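Local coordinates for protein putative acetyltransferase (Clostridium difficile, PDB 3DSB) that probably transfers an acyl group, most likely acetyl, from a donor to an acceptor that remains undefined, at residues Ile70-Glu75 and Asn83-Gln88; Ala12-Leu17 and Ala47-Glu52; Ala21-Asn26 and Ser89-Lys94. All coordinates share one frame; numbering follows the deposited sequence.

Contact 1. Residues Ile70-Glu75 and Asn83-Gln88. With BET (trimethyl glycine), chain D.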
loop_
_atom_site.group_PDB
_atom_site.type_symbol
_atom_site.label_atom_id
_atom_site.label_comp_id
_atom_site.label_asym_id
_atom_site.label_seq_id
_atom_site.Cartn_x
_atom_site.Cartn_y
_atom_site.Cartn_z
ATOM N N ILE A 70 6.783 -11.968 10.244
ATOM C CA ILE A 70 5.831 -10.858 10.011
ATOM C C ILE A 70 6.367 -10.068 8.820
ATOM O O ILE A 70 7.595 -9.906 8.674
ATOM C CB ILE A 70 5.696 -9.952 11.286
ATOM C CG1 ILE A 70 4.592 -8.916 11.120
ATOM C CG2 ILE A 70 7.024 -9.362 11.729
ATOM C CD1 ILE A 70 4.070 -8.307 12.471
HETATM N N MSE A 71 5.465 -9.609 7.948
HETATM C CA MSE A 71 5.842 -8.913 6.716
HETATM C C MSE A 71 5.107 -7.600 6.606
HETATM O O MSE A 71 3.917 -7.536 6.953
HETATM C CB MSE A 71 5.525 -9.746 5.472
HETATM C CG MSE A 71 6.192 -9.216 4.226
HETATM SE SE MSE A 71 5.132 -7.882 3.238
HETATM C CE MSE A 71 4.231 -9.093 2.001
ATOM N N TYR A 72 5.813 -6.549 6.206
ATOM C CA TYR A 72 5.149 -5.272 5.891
ATOM C C TYR A 72 5.661 -4.674 4.610
ATOM O O TYR A 72 6.807 -4.925 4.198
ATOM C CB TYR A 72 5.274 -4.244 7.013
ATOM C CG TYR A 72 6.675 -3.877 7.408
ATOM C CD1 TYR A 72 7.422 -2.944 6.681
ATOM C CD2 TYR A 72 7.278 -4.458 8.527
ATOM C CE1 TYR A 72 8.732 -2.594 7.059
ATOM C CE2 TYR A 72 8.541 -4.107 8.926
ATOM C CZ TYR A 72 9.280 -3.189 8.199
ATOM O OH TYR A 72 10.536 -2.836 8.620
ATOM N N THR A 73 4.796 -3.866 3.998
ATOM C CA THR A 73 5.192 -3.053 2.855
ATOM C C THR A 73 5.023 -1.577 3.234
ATOM O O THR A 73 4.532 -1.258 4.317
ATOM C CB THR A 73 4.305 -3.348 1.637
ATOM O OG1 THR A 73 2.954 -3.096 1.968
ATOM C CG2 THR A 73 4.408 -4.791 1.155
ATOM N N TYR A 74 5.377 -0.682 2.300
ATOM C CA TYR A 74 5.268 0.768 2.575
ATOM C C TYR A 74 4.271 1.432 1.659
ATOM O O TYR A 74 4.125 1.019 0.506
ATOM C CB TYR A 74 6.578 1.480 2.265
ATOM C CG TYR A 74 7.737 0.850 2.957
ATOM C CD1 TYR A 74 7.973 1.124 4.279
ATOM C CD2 TYR A 74 8.602 -0.041 2.274
ATOM C CE1 TYR A 74 9.084 0.542 4.962
ATOM C CE2 TYR A 74 9.687 -0.643 2.947
ATOM C CZ TYR A 74 9.923 -0.332 4.293
ATOM O OH TYR A 74 10.991 -0.896 4.963
ATOM N N GLU A 75 3.639 2.487 2.177
ATOM C CA GLU A 75 2.892 3.410 1.324
ATOM C C GLU A 75 3.419 4.814 1.558
ATOM O O GLU A 75 3.267 5.363 2.651
ATOM C CB GLU A 75 1.410 3.404 1.725
ATOM C CG GLU A 75 0.605 4.487 0.991
ATOM C CD GLU A 75 -0.753 4.799 1.629
ATOM O OE1 GLU A 75 -1.247 4.007 2.457
ATOM O OE2 GLU A 75 -1.302 5.870 1.304
ATOM N N ASN A 83 6.114 7.603 5.420
ATOM C CA ASN A 83 5.572 6.303 5.017
ATOM C C ASN A 83 4.537 5.820 6.006
ATOM O O ASN A 83 4.740 5.959 7.234
ATOM C CB ASN A 83 6.645 5.223 5.002
ATOM C CG ASN A 83 7.440 5.199 3.735
ATOM O OD1 ASN A 83 8.687 5.380 3.774
ATOM N ND2 ASN A 83 6.793 5.009 2.620
ATOM N N PHE A 84 3.466 5.206 5.489
ATOM C CA PHE A 84 2.694 4.279 6.308
ATOM C C PHE A 84 3.322 2.919 6.147
ATOM O O PHE A 84 3.738 2.528 5.048
ATOM C CB PHE A 84 1.277 4.198 5.767
ATOM C CG PHE A 84 0.459 5.412 6.044
ATOM C CD1 PHE A 84 -0.189 5.573 7.273
ATOM C CD2 PHE A 84 0.312 6.400 5.065
ATOM C CE1 PHE A 84 -0.964 6.683 7.535
ATOM C CE2 PHE A 84 -0.459 7.542 5.318
ATOM C CZ PHE A 84 -1.108 7.677 6.558
ATOM N N LEU A 85 3.398 2.191 7.254
ATOM C CA LEU A 85 3.805 0.814 7.207
ATOM C C LEU A 85 2.537 -0.062 7.178
ATOM O O LEU A 85 1.647 0.142 8.030
ATOM C CB LEU A 85 4.694 0.548 8.426
ATOM C CG LEU A 85 5.375 -0.792 8.632
ATOM C CD1 LEU A 85 6.730 -0.589 9.303
ATOM C CD2 LEU A 85 4.514 -1.718 9.454
ATOM N N TRP A 86 2.438 -0.966 6.193
ATOM C CA TRP A 86 1.243 -1.830 6.075
ATOM C C TRP A 86 1.645 -3.259 6.418
ATOM O O TRP A 86 2.430 -3.877 5.705
ATOM C CB TRP A 86 0.695 -1.806 4.640
ATOM C CG TRP A 86 -0.050 -0.588 4.304
ATOM C CD1 TRP A 86 0.453 0.653 4.020
ATOM C CD2 TRP A 86 -1.489 -0.444 4.340
ATOM N NE1 TRP A 86 -0.591 1.549 3.778
ATOM C CE2 TRP A 86 -1.789 0.892 3.948
ATOM C CE3 TRP A 86 -2.548 -1.341 4.529
ATOM C CZ2 TRP A 86 -3.110 1.369 3.855
ATOM C CZ3 TRP A 86 -3.849 -0.861 4.460
ATOM C CH2 TRP A 86 -4.121 0.470 4.101
ATOM N N ILE A 87 1.102 -3.789 7.513
ATOM C CA ILE A 87 1.397 -5.191 7.902
ATOM C C ILE A 87 0.559 -6.081 7.013
ATOM O O ILE A 87 -0.684 -5.959 7.013
ATOM C CB ILE A 87 1.070 -5.441 9.401
ATOM C CG1 ILE A 87 1.968 -4.557 10.275
ATOM C CG2 ILE A 87 1.210 -6.932 9.749
ATOM C CD1 ILE A 87 1.587 -4.566 11.747
ATOM N N GLN A 88 1.202 -6.993 6.296
ATOM C CA GLN A 88 0.543 -7.868 5.318
ATOM C C GLN A 88 0.365 -9.297 5.783
ATOM O O GLN A 88 -0.507 -10.002 5.300
ATOM C CB GLN A 88 1.309 -7.884 3.984
ATOM C CG GLN A 88 1.505 -6.512 3.364
ATOM C CD GLN A 88 0.227 -5.776 2.967
ATOM O OE1 GLN A 88 -0.886 -6.325 3.060
ATOM N NE2 GLN A 88 0.388 -4.509 2.531
HETATM N N BET D . -4.213 9.594 4.935
HETATM C CA BET D . -2.792 9.827 4.507
HETATM C C BET D . -2.472 10.932 3.510
HETATM O O BET D . -1.661 10.719 2.542
HETATM O OXT BET D . -2.941 12.069 3.787
HETATM C C1 BET D . -4.595 8.273 4.469
HETATM C C2 BET D . -4.395 9.617 6.393
HETATM C C3 BET D . -5.155 10.571 4.374
#
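Y72 and L85 pack on one side of this antiparallel strand pair. L85 has two conformers; in one of them L85 CD1 sits over the face of the Y72 ring, 3.5 Å from its centroid, and L85 CG lies 3.6 Å from Y72 CD1. With CG between the backbone N and the carbonyl carbon (chi1 58°), the Y72 ring turns over L85. This is the tight part. Helix 101-115 packs on I70, Y72, L85 and I87.

The backbones are joined by hydrogen bonds between T73 and W86 and between E75 and F84, and from Q88 N to M71 O. The other face of the sheet, with T73, E75, F84 and W86, is more polar. M71, T73, E75 and Q88 touch the second subunit. Q88 NE2 donates to T73 OG1 at 3.0 Å, nearly straight (166°) and in the amide plane. Beside it, M71 CE packs on Q88 CB at 3.7 Å.

The looser part is the partly exposed pair Y74 and N83. N83 ND2 lies 3.6 Å from Y74 CB, and its amide is turned 45° from the Y74 ring. Y74 OH bonds to K56.

W86 NE1 reaches the anti lone pair of E75 OE1 at 2.9 Å, close to the indole plane. E75 OE2 bonds to Y125 of the second subunit. F84 lies alongside E75. F84 CE2, at the ring edge, meets BET CA at 3.4 Å, while R123 makes a cation-pi contact with the ring. The E75 carboxylate is thus gripped from two subunits, which fixes its rotation and ties the betaine-binding end of the hairpin to the dimer interface.

Contact 2. Residues Ala12-Leu17 and Ala47-Glu52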
loop_
_atom_site.group_PDB
_atom_site.type_symbol
_atom_site.label_atom_id
_atom_site.label_comp_id
_atom_site.label_asym_id
_atom_site.label_seq_id
_atom_site.Cartn_x
_atom_site.Cartn_y
_atom_site.Cartn_z
ATOM N N ALA A 12 14.789 -10.918 7.856
ATOM C CA ALA A 12 15.014 -12.162 7.136
ATOM C C ALA A 12 16.251 -12.079 6.242
ATOM O O ALA A 12 16.725 -10.986 5.933
ATOM C CB ALA A 12 13.757 -12.528 6.309
ATOM N N ARG A 13 16.736 -13.252 5.861
ATOM C CA ARG A 13 17.869 -13.453 4.940
ATOM C C ARG A 13 17.441 -14.391 3.813
ATOM O O ARG A 13 16.415 -15.081 3.945
ATOM C CB ARG A 13 19.067 -14.075 5.712
ATOM C CG ARG A 13 19.509 -13.276 6.936
ATOM C CD ARG A 13 20.818 -13.783 7.495
ATOM N NE ARG A 13 20.693 -14.998 8.299
ATOM C CZ ARG A 13 20.911 -15.080 9.624
ATOM N NH1 ARG A 13 21.225 -14.013 10.353
ATOM N NH2 ARG A 13 20.799 -16.251 10.227
HETATM N N MSE A 14 18.212 -14.450 2.723
HETATM C CA MSE A 14 17.871 -15.337 1.600
HETATM C C MSE A 14 17.733 -16.803 2.020
HETATM O O MSE A 14 16.897 -17.523 1.471
HETATM C CB MSE A 14 18.859 -15.180 0.429
HETATM C CG MSE A 14 18.500 -16.000 -0.816
HETATM SE SE MSE A 14 16.707 -15.608 -1.544
HETATM C CE MSE A 14 16.952 -13.719 -1.786
ATOM N N ASP A 15 18.538 -17.254 2.993
ATOM C CA ASP A 15 18.401 -18.628 3.507
ATOM C C ASP A 15 17.061 -18.962 4.150
ATOM O O ASP A 15 16.738 -20.127 4.331
ATOM C CB ASP A 15 19.512 -18.934 4.519
ATOM C CG ASP A 15 20.763 -19.457 3.850
ATOM O OD1 ASP A 15 21.634 -19.986 4.576
ATOM O OD2 ASP A 15 20.858 -19.366 2.597
ATOM N N ASP A 16 16.300 -17.931 4.517
ATOM C CA ASP A 16 14.989 -18.136 5.115
ATOM C C ASP A 16 13.884 -18.361 4.067
ATOM O O ASP A 16 12.721 -18.607 4.437
ATOM C CB ASP A 16 14.611 -16.890 5.889
ATOM C CG ASP A 16 15.544 -16.586 7.050
ATOM O OD1 ASP A 16 16.011 -17.539 7.733
ATOM O OD2 ASP A 16 15.739 -15.378 7.295
ATOM N N LEU A 17 14.231 -18.286 2.788
ATOM C CA LEU A 17 13.233 -18.387 1.711
ATOM C C LEU A 17 12.285 -19.572 1.880
ATOM O O LEU A 17 11.071 -19.422 1.816
ATOM C CB LEU A 17 13.917 -18.468 0.327
ATOM C CG LEU A 17 13.020 -18.830 -0.881
ATOM C CD1 LEU A 17 11.995 -17.722 -1.136
ATOM C CD2 LEU A 17 13.800 -19.041 -2.159
ATOM N N ALA A 47 11.544 -12.375 -4.401
ATOM C CA ALA A 47 11.647 -11.022 -4.932
ATOM C C ALA A 47 11.671 -10.025 -3.772
ATOM O O ALA A 47 12.425 -9.044 -3.781
ATOM C CB ALA A 47 10.492 -10.706 -5.901
ATOM N N LEU A 48 10.835 -10.266 -2.764
ATOM C CA LEU A 48 10.793 -9.380 -1.621
ATOM C C LEU A 48 12.108 -9.463 -0.830
ATOM O O LEU A 48 12.665 -8.435 -0.433
ATOM C CB LEU A 48 9.561 -9.734 -0.776
ATOM C CG LEU A 48 8.950 -8.703 0.166
ATOM C CD1 LEU A 48 7.560 -9.207 0.595
ATOM C CD2 LEU A 48 9.839 -8.494 1.366
ATOM N N LEU A 49 12.614 -10.682 -0.607
ATOM C CA LEU A 49 13.896 -10.832 0.128
ATOM C C LEU A 49 15.037 -10.079 -0.544
ATOM O O LEU A 49 15.945 -9.589 0.157
ATOM C CB LEU A 49 14.244 -12.308 0.319
ATOM C CG LEU A 49 13.362 -13.064 1.323
ATOM C CD1 LEU A 49 13.593 -14.560 1.161
ATOM C CD2 LEU A 49 13.651 -12.662 2.757
ATOM N N LEU A 50 14.976 -9.996 -1.881
ATOM C CA LEU A 50 16.055 -9.401 -2.664
ATOM C C LEU A 50 15.957 -7.890 -2.740
ATOM O O LEU A 50 16.928 -7.234 -3.161
ATOM C CB LEU A 50 16.060 -9.964 -4.089
ATOM C CG LEU A 50 16.631 -11.364 -4.243
ATOM C CD1 LEU A 50 16.274 -11.926 -5.619
ATOM C CD2 LEU A 50 18.170 -11.317 -4.026
ATOM N N ASP A 51 14.816 -7.316 -2.346
ATOM C CA ASP A 51 14.594 -5.891 -2.545
ATOM C C ASP A 51 13.907 -5.247 -1.375
ATOM O O ASP A 51 12.694 -5.275 -1.271
ATOM C CB ASP A 51 13.819 -5.660 -3.836
ATOM C CG ASP A 51 13.712 -4.211 -4.194
ATOM O OD1 ASP A 51 14.336 -3.353 -3.506
ATOM O OD2 ASP A 51 12.981 -3.936 -5.184
ATOM N N GLU A 52 14.712 -4.656 -0.504
ATOM C CA GLU A 52 14.266 -3.992 0.718
ATOM C C GLU A 52 13.297 -2.828 0.439
ATOM O O GLU A 52 12.555 -2.376 1.331
ATOM C CB GLU A 52 15.511 -3.491 1.472
ATOM C CG GLU A 52 16.531 -2.695 0.575
ATOM C CD GLU A 52 17.160 -3.482 -0.652
ATOM O OE1 GLU A 52 17.607 -4.686 -0.554
ATOM O OE2 GLU A 52 17.218 -2.847 -1.748
HETATM O O HOH W 1 17.039 -10.393 2.612
#
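L49 meets A12, M14 and L17 through aliphatic groups, and the nearby aromatic is Y57 of strand 56-62, which packs on A12 and L49. The flat group within 12-17 is the D16 carboxylate. R13 N donates to D16 OD2 at 2.8 Å from above the carboxylate plane, 36° out of it. The same oxygen forms a salt bridge with R10. D16 N in turn bonds to R13 O, so the turn is closed by two bonds between R13 and D16.

L49 is the centre of the contact. Its two methyls are shared between neighbours. L49 CD2 meets A12 CB at 3.6 Å, and L49 CD1 reaches L17 CB at 4.0 Å. L49 CG is anti to the carbonyl carbon (chi1 -71°), which turns this fork toward the 12-17 turn.

M14, a selenomethionine, has two conformers. In one of them it bends at chi2 and chi3, and M14 CE comes 3.7 Å from L49 CB. The same methyl lies very near L50 CG, a fit that is doubtful.

A water donates to L49 O at 2.8 Å and weakly to A12 O, bridging the backbones.

The 12-17 turn leads from strand 7-11 into helix 17-32, and L49 lies near the end of helix 38-50. This strand-helix-helix-strand unit is the N-terminal layout of the GNAT fold.

Contact 3. Residues Ala21-Asn26 and Ser89-Lys94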
loop_
_atom_site.group_PDB
_atom_site.type_symbol
_atom_site.label_atom_id
_atom_site.label_comp_id
_atom_site.label_asym_id
_atom_site.label_seq_id
_atom_site.Cartn_x
_atom_site.Cartn_y
_atom_site.Cartn_z
ATOM N N ALA A 21 8.292 -19.164 2.751
ATOM C CA ALA A 21 7.317 -19.590 1.758
ATOM C C ALA A 21 6.380 -20.648 2.415
ATOM O O ALA A 21 5.148 -20.544 2.296
ATOM C CB ALA A 21 8.007 -20.124 0.487
ATOM N N LYS A 22 6.932 -21.627 3.152
ATOM C CA LYS A 22 6.074 -22.610 3.790
ATOM C C LYS A 22 5.102 -21.926 4.778
ATOM O O LYS A 22 3.917 -22.250 4.828
ATOM C CB LYS A 22 6.942 -23.665 4.508
ATOM C CG LYS A 22 6.185 -24.624 5.401
ATOM C CD LYS A 22 7.144 -25.588 6.085
ATOM C CE LYS A 22 7.910 -24.878 7.182
ATOM N NZ LYS A 22 8.635 -25.900 8.018
ATOM N N PHE A 23 5.610 -20.976 5.565
ATOM C CA PHE A 23 4.757 -20.295 6.535
ATOM C C PHE A 23 3.616 -19.551 5.835
ATOM O O PHE A 23 2.459 -19.538 6.300
ATOM C CB PHE A 23 5.556 -19.264 7.329
ATOM C CG PHE A 23 6.427 -19.834 8.423
ATOM C CD1 PHE A 23 6.451 -21.189 8.713
ATOM C CD2 PHE A 23 7.191 -18.954 9.191
ATOM C CE1 PHE A 23 7.251 -21.687 9.776
ATOM C CE2 PHE A 23 8.018 -19.434 10.228
ATOM C CZ PHE A 23 8.029 -20.789 10.512
ATOM N N ASN A 24 3.924 -18.942 4.688
ATOM C CA ASN A 24 2.884 -18.210 3.975
ATOM C C ASN A 24 1.838 -19.117 3.339
ATOM O O ASN A 24 0.635 -18.787 3.375
ATOM C CB ASN A 24 3.525 -17.267 2.970
ATOM C CG ASN A 24 3.868 -15.954 3.614
ATOM O OD1 ASN A 24 2.990 -15.084 3.764
ATOM N ND2 ASN A 24 5.107 -15.826 4.090
ATOM N N TYR A 25 2.288 -20.259 2.813
ATOM C CA TYR A 25 1.376 -21.283 2.321
ATOM C C TYR A 25 0.466 -21.690 3.478
ATOM O O TYR A 25 -0.791 -21.743 3.323
ATOM C CB TYR A 25 2.131 -22.490 1.764
ATOM C CG TYR A 25 1.209 -23.564 1.266
ATOM C CD1 TYR A 25 0.772 -23.558 -0.058
ATOM C CD2 TYR A 25 0.758 -24.553 2.111
ATOM C CE1 TYR A 25 -0.089 -24.524 -0.528
ATOM C CE2 TYR A 25 -0.124 -25.531 1.655
ATOM C CZ TYR A 25 -0.542 -25.509 0.339
ATOM O OH TYR A 25 -1.414 -26.482 -0.136
ATOM N N ASN A 26 1.060 -21.981 4.646
ATOM C CA ASN A 26 0.210 -22.420 5.764
ATOM C C ASN A 26 -0.759 -21.343 6.213
ATOM O O ASN A 26 -1.908 -21.626 6.569
ATOM C CB ASN A 26 1.075 -22.815 6.960
ATOM C CG ASN A 26 1.871 -24.094 6.733
ATOM O OD1 ASN A 26 1.636 -24.820 5.784
ATOM N ND2 ASN A 26 2.820 -24.376 7.633
ATOM N N SER A 89 1.178 -9.743 6.743
ATOM C CA SER A 89 1.066 -11.109 7.221
ATOM C C SER A 89 1.775 -11.302 8.541
ATOM O O SER A 89 2.793 -10.677 8.815
ATOM C CB SER A 89 1.705 -12.063 6.214
ATOM O OG SER A 89 3.101 -11.787 6.084
ATOM N N VAL A 90 1.229 -12.209 9.336
ATOM C CA VAL A 90 1.891 -12.703 10.551
ATOM C C VAL A 90 1.588 -14.197 10.639
ATOM O O VAL A 90 0.447 -14.616 10.465
ATOM C CB VAL A 90 1.356 -12.022 11.841
ATOM C CG1 VAL A 90 2.194 -12.439 13.057
ATOM C CG2 VAL A 90 1.260 -10.485 11.735
ATOM N N TYR A 91 2.594 -15.008 10.970
ATOM C CA TYR A 91 2.355 -16.459 11.104
ATOM C C TYR A 91 3.322 -16.994 12.161
ATOM O O TYR A 91 4.525 -16.639 12.171
ATOM C CB TYR A 91 2.648 -17.194 9.778
ATOM C CG TYR A 91 2.333 -18.671 9.862
ATOM C CD1 TYR A 91 1.012 -19.114 9.737
ATOM C CD2 TYR A 91 3.326 -19.614 10.105
ATOM C CE1 TYR A 91 0.695 -20.456 9.858
ATOM C CE2 TYR A 91 2.997 -20.976 10.206
ATOM C CZ TYR A 91 1.685 -21.384 10.068
ATOM O OH TYR A 91 1.380 -22.750 10.175
ATOM N N VAL A 92 2.803 -17.894 12.975
ATOM C CA VAL A 92 3.579 -18.552 14.022
ATOM C C VAL A 92 3.448 -20.059 13.792
ATOM O O VAL A 92 2.326 -20.585 13.715
ATOM C CB VAL A 92 3.042 -18.196 15.441
ATOM C CG1 VAL A 92 3.897 -18.926 16.553
ATOM C CG2 VAL A 92 3.039 -16.701 15.678
ATOM N N ASP A 93 4.579 -20.749 13.688
ATOM C CA ASP A 93 4.609 -22.216 13.592
ATOM C C ASP A 93 3.777 -22.828 14.718
ATOM O O ASP A 93 3.856 -22.387 15.873
ATOM C CB ASP A 93 6.094 -22.618 13.711
ATOM C CG ASP A 93 6.352 -24.104 13.643
ATOM O OD1 ASP A 93 5.661 -24.922 14.299
ATOM O OD2 ASP A 93 7.332 -24.424 12.943
ATOM N N LYS A 94 2.959 -23.820 14.366
ATOM C CA LYS A 94 2.024 -24.379 15.349
ATOM C C LYS A 94 2.669 -24.902 16.622
ATOM O O LYS A 94 2.007 -24.905 17.675
ATOM C CB LYS A 94 1.169 -25.492 14.736
ATOM C CG LYS A 94 0.104 -24.967 13.790
ATOM C CD LYS A 94 -0.770 -26.101 13.260
ATOM C CE LYS A 94 -1.891 -25.597 12.366
ATOM N NZ LYS A 94 -2.590 -26.740 11.678
HETATM O O HOH W 2 3.506 -12.332 3.536
#
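S89 faces N24 across a single water. S89 OG donates to that water at 2.6 Å, and the water donates to N24 OD1 at 2.8 Å. S89 OG also bonds to Q69. N24 ND2 is held by I20 O and Q69, while its OD1 bonds to W79 of the second subunit.

Y91 carries most of the contact. CG is anti to the backbone N (chi1 -177°), and the ring reaches the helix. F23 O lies over the middle of one face of the Y91 ring, 3.6 Å above the plane. The F23 ring lies oblique to the Y91 ring, planes 42° apart, with F23 CG 3.5 Å from Y91 CD2. At the far end Y91 OH packs on N26 CB at 3.2 Å. The bond from N26 ND2 to this hydroxyl is weak; its stronger partner is E30.

At D93 the strand has ended. D93 CB lies 4.2 Å from F23 CZ, while D93 OD1 bonds to E95 N.

Helix 17-32 therefore rests on Y91 of strand 82-92 through the ring and the carbonyl of F23. The polar groups have further partners: Q69 for S89 and N24, E30 for Y91 OH, and the second subunit for N24.

Contacts 1 and 3 are buried, whereas contact 2 lies at the surface. Contacts 1 and 3 share strand 82-92: one pairs it with strand 65-77, the other sets helix 17-32 across it. They meet where M71 N probably bonds to S89 O. Contact 2 sits at the start of that helix and the end of helix 38-50, and touches contact 1 through L48 on M71. The chemistry follows the place. Contact 1 relies on a backbone ladder with polar side-chain bonds, contact 3 on aromatic packing and one water bridge, and contact 2 on methyl groups and a partly weak water bridge. Each contact has residues that reach the second subunit.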